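Local coordinates for protein PKS (Streptomyces albus, PDB 4OQJ) that probably condenses acyl chains on acyl carrier proteins as a ketosynthase of an acyltransferase-less type I polyketide synthase, in the pathway to the antibiotic oxazolomycin, at residues 603-615 / 664-678. Sequence-based numbering, arbitrary orientation.
Sequences ATARALAGWGSTA and LLGLIGRLWTAGDTV
Asp676 OD1 accepts a hydrogen bond from Thr614 N at 3.0 Å, nearly straight (165°). A water also donates to OD1, and the aspartate's own neighbour Thr677 N adds a weak bond. The other oxygen, OD2, takes the hydroxyl of Ser613 OG at 2.6 Å. Both of these aspartate bonds across the contact use syn lone pairs, so the two carboxylate oxygens hold the Ser613 hydroxyl and the Thr614 N-H side by side. Ser613 OG in turn accepts one from Ala615 N, closing an ST turn. These bonds join the loops that follow two packed helices, 594-610 and 660-673. Each helix ends in a Schellman motif, with Gly612 and Gly675 at positive phi. The helix segments cross at -54°, and their axes come within 11.6 Å at closest approach. Leu608 is the knob, set in a hole of Leu664, Leu667, Ile668 and Leu671. Its CD2 meets Ile668 CG1 at 3.7 Å, while CD1 reaches Leu667 and Leu671. Thr604 turns CG2 anti to its backbone N (OG1 at chi1 -61°), placing the methyl against Leu664 and Leu667; its OG1 bonds Val600 O. Leu664 CD2 lies at the Trp611 ring edge, 3.7 Å from CH2. Phe683 of helix 680-684 meets that indole edge-to-face. Beyond the aspartate, Thr677 OG1 donates to Gly612 O; the 2.5 Å spacing is unusually short and its exact length doubtful.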
# COMPACT_ATOMS: atom_id res chain seq x y z
N ALA A 603 10.44 -38.40 -37.66
CA ALA A 603 9.69 -37.14 -37.64
C ALA A 603 8.89 -37.00 -36.34
O ALA A 603 8.80 -35.90 -35.79
CB ALA A 603 8.78 -37.06 -38.84
N THR A 604 8.31 -38.09 -35.86
CA THR A 604 7.57 -38.05 -34.59
C THR A 604 8.52 -37.69 -33.44
O THR A 604 8.22 -36.83 -32.61
CB THR A 604 6.87 -39.40 -34.29
OG1 THR A 604 5.92 -39.71 -35.31
CG2 THR A 604 6.14 -39.35 -32.95
N ALA A 605 9.69 -38.32 -33.41
CA ALA A 605 10.69 -38.05 -32.38
C ALA A 605 11.14 -36.59 -32.39
O ALA A 605 11.25 -35.97 -31.33
CB ALA A 605 11.90 -38.96 -32.55
N ARG A 606 11.38 -36.03 -33.57
CA ARG A 606 11.77 -34.63 -33.66
C ARG A 606 10.63 -33.69 -33.22
O ARG A 606 10.88 -32.64 -32.63
CB ARG A 606 12.22 -34.28 -35.08
CG ARG A 606 13.45 -35.05 -35.57
CD ARG A 606 14.57 -35.10 -34.55
NE ARG A 606 15.11 -33.78 -34.23
CZ ARG A 606 15.63 -33.43 -33.06
NH1 ARG A 606 15.69 -34.29 -32.04
NH2 ARG A 606 16.10 -32.20 -32.89
N ALA A 607 9.39 -34.06 -33.51
CA ALA A 607 8.27 -33.22 -33.11
C ALA A 607 8.18 -33.22 -31.58
O ALA A 607 7.96 -32.18 -30.97
CB ALA A 607 6.97 -33.71 -33.73
N LEU A 608 8.38 -34.38 -30.97
CA LEU A 608 8.37 -34.48 -29.51
C LEU A 608 9.47 -33.61 -28.93
O LEU A 608 9.25 -32.94 -27.92
CB LEU A 608 8.57 -35.92 -29.04
CG LEU A 608 7.44 -36.91 -29.33
CD1 LEU A 608 7.91 -38.32 -28.99
CD2 LEU A 608 6.19 -36.56 -28.54
N ALA A 609 10.65 -33.64 -29.56
CA ALA A 609 11.80 -32.87 -29.07
C ALA A 609 11.49 -31.38 -29.12
O ALA A 609 11.75 -30.66 -28.15
CB ALA A 609 13.04 -33.18 -29.89
N GLY A 610 10.91 -30.94 -30.24
CA GLY A 610 10.48 -29.56 -30.40
C GLY A 610 9.44 -29.12 -29.37
O GLY A 610 9.29 -27.93 -29.10
N TRP A 611 8.73 -30.08 -28.79
CA TRP A 611 7.74 -29.79 -27.75
C TRP A 611 8.34 -29.95 -26.36
O TRP A 611 7.63 -29.93 -25.35
CB TRP A 611 6.52 -30.69 -27.92
CG TRP A 611 5.70 -30.34 -29.12
CD1 TRP A 611 5.51 -29.10 -29.65
CD2 TRP A 611 4.96 -31.24 -29.94
NE1 TRP A 611 4.69 -29.17 -30.75
CE2 TRP A 611 4.34 -30.48 -30.95
CE3 TRP A 611 4.77 -32.63 -29.92
CZ2 TRP A 611 3.54 -31.05 -31.94
CZ3 TRP A 611 3.97 -33.19 -30.90
CH2 TRP A 611 3.36 -32.40 -31.89
N GLY A 612 9.66 -30.13 -26.32
CA GLY A 612 10.40 -30.14 -25.08
C GLY A 612 10.77 -31.49 -24.51
O GLY A 612 11.42 -31.57 -23.46
N SER A 613 10.38 -32.57 -25.18
CA SER A 613 10.68 -33.90 -24.67
C SER A 613 12.18 -34.08 -24.54
O SER A 613 12.95 -33.66 -25.41
CB SER A 613 10.14 -34.99 -25.59
OG SER A 613 10.58 -36.26 -25.14
N THR A 614 12.59 -34.73 -23.45
CA THR A 614 14.00 -35.04 -23.25
C THR A 614 14.19 -36.55 -23.08
O THR A 614 15.26 -37.01 -22.68
CB THR A 614 14.58 -34.27 -22.04
OG1 THR A 614 13.79 -34.50 -20.86
CG2 THR A 614 14.59 -32.77 -22.33
N ALA A 615 13.14 -37.31 -23.40
CA ALA A 615 13.21 -38.77 -23.42
C ALA A 615 14.22 -39.27 -24.45
O ALA A 615 14.17 -38.87 -25.61
CB ALA A 615 11.85 -39.35 -23.72
N LEU A 664 -0.45 -39.64 -31.50
CA LEU A 664 0.59 -38.72 -31.09
C LEU A 664 0.29 -38.11 -29.72
O LEU A 664 1.17 -37.98 -28.89
CB LEU A 664 0.74 -37.61 -32.12
CG LEU A 664 1.85 -36.60 -31.85
CD1 LEU A 664 3.18 -37.30 -31.61
CD2 LEU A 664 1.97 -35.66 -33.02
N LEU A 665 -0.97 -37.74 -29.49
CA LEU A 665 -1.36 -37.15 -28.21
C LEU A 665 -1.25 -38.17 -27.06
O LEU A 665 -0.87 -37.83 -25.96
CB LEU A 665 -2.78 -36.60 -28.28
CG LEU A 665 -3.02 -35.38 -29.18
CD1 LEU A 665 -4.51 -35.06 -29.23
CD2 LEU A 665 -2.23 -34.19 -28.71
N GLY A 666 -1.59 -39.42 -27.34
CA GLY A 666 -1.44 -40.50 -26.38
C GLY A 666 0.01 -40.75 -26.02
O GLY A 666 0.33 -41.09 -24.87
N LEU A 667 0.88 -40.60 -27.01
CA LEU A 667 2.32 -40.71 -26.83
C LEU A 667 2.83 -39.63 -25.88
O LEU A 667 3.54 -39.92 -24.91
CB LEU A 667 3.00 -40.60 -28.19
CG LEU A 667 4.52 -40.67 -28.30
CD1 LEU A 667 5.08 -41.85 -27.55
CD2 LEU A 667 4.89 -40.76 -29.78
N ILE A 668 2.47 -38.38 -26.16
CA ILE A 668 2.86 -37.26 -25.31
C ILE A 668 2.35 -37.49 -23.89
O ILE A 668 3.07 -37.27 -22.92
CB ILE A 668 2.29 -35.93 -25.83
CG1 ILE A 668 2.92 -35.60 -27.18
CG2 ILE A 668 2.54 -34.80 -24.84
CD1 ILE A 668 2.28 -34.41 -27.87
N GLY A 669 1.10 -37.90 -23.78
CA GLY A 669 0.50 -38.19 -22.49
C GLY A 669 1.26 -39.25 -21.73
O GLY A 669 1.53 -39.09 -20.54
N ARG A 670 1.63 -40.34 -22.40
CA ARG A 670 2.35 -41.42 -21.73
C ARG A 670 3.69 -40.91 -21.21
O ARG A 670 4.07 -41.18 -20.07
CB ARG A 670 2.55 -42.62 -22.68
CG ARG A 670 2.34 -43.98 -22.03
CD ARG A 670 3.44 -44.31 -21.04
N LEU A 671 4.42 -40.17 -22.04
CA LEU A 671 5.71 -39.64 -21.64
C LEU A 671 5.56 -38.64 -20.49
O LEU A 671 6.29 -38.69 -19.49
CB LEU A 671 6.42 -38.98 -22.83
CG LEU A 671 6.80 -39.91 -23.99
CD1 LEU A 671 7.28 -39.12 -25.19
CD2 LEU A 671 7.84 -40.92 -23.56
N TRP A 672 4.61 -37.72 -20.64
CA TRP A 672 4.47 -36.63 -19.68
C TRP A 672 4.06 -37.18 -18.32
O TRP A 672 4.63 -36.78 -17.32
CB TRP A 672 3.46 -35.58 -20.17
CG TRP A 672 3.23 -34.48 -19.16
CD1 TRP A 672 3.99 -33.36 -18.96
CD2 TRP A 672 2.17 -34.41 -18.20
NE1 TRP A 672 3.46 -32.60 -17.95
CE2 TRP A 672 2.33 -33.23 -17.46
CE3 TRP A 672 1.08 -35.24 -17.90
CZ2 TRP A 672 1.47 -32.85 -16.43
CZ3 TRP A 672 0.22 -34.86 -16.87
CH2 TRP A 672 0.42 -33.68 -16.16
N THR A 673 3.11 -38.12 -18.28
CA THR A 673 2.68 -38.66 -16.99
C THR A 673 3.84 -39.37 -16.30
O THR A 673 3.92 -39.40 -15.08
CB THR A 673 1.49 -39.65 -17.10
OG1 THR A 673 1.83 -40.74 -17.96
CG2 THR A 673 0.22 -38.94 -17.59
N ALA A 674 4.75 -39.90 -17.10
CA ALA A 674 5.89 -40.65 -16.58
C ALA A 674 7.06 -39.73 -16.22
O ALA A 674 8.13 -40.21 -15.82
CB ALA A 674 6.33 -41.70 -17.59
N GLY A 675 6.87 -38.43 -16.38
CA GLY A 675 7.84 -37.45 -15.93
C GLY A 675 8.65 -36.75 -17.01
O GLY A 675 9.55 -35.96 -16.71
N ASP A 676 8.36 -37.03 -18.27
CA ASP A 676 9.06 -36.36 -19.35
C ASP A 676 8.73 -34.87 -19.33
O ASP A 676 7.70 -34.46 -18.81
CB ASP A 676 8.68 -36.97 -20.70
CG ASP A 676 9.62 -36.55 -21.83
OD1 ASP A 676 10.72 -36.04 -21.54
OD2 ASP A 676 9.25 -36.74 -23.01
N THR A 677 9.60 -34.07 -19.91
CA THR A 677 9.38 -32.64 -20.00
C THR A 677 8.53 -32.31 -21.22
O THR A 677 8.72 -32.87 -22.30
CB THR A 677 10.73 -31.92 -20.08
OG1 THR A 677 11.51 -32.49 -21.15
CG2 THR A 677 11.51 -32.11 -18.80
N VAL A 678 7.57 -31.40 -21.05
CA VAL A 678 6.83 -30.85 -22.18
C VAL A 678 6.74 -29.34 -22.00
O VAL A 678 6.43 -28.86 -20.92
CB VAL A 678 5.41 -31.42 -22.31
CG1 VAL A 678 4.65 -30.74 -23.45
CG2 VAL A 678 5.45 -32.92 -22.53
O HOH W 1 12.51 -37.19 -19.85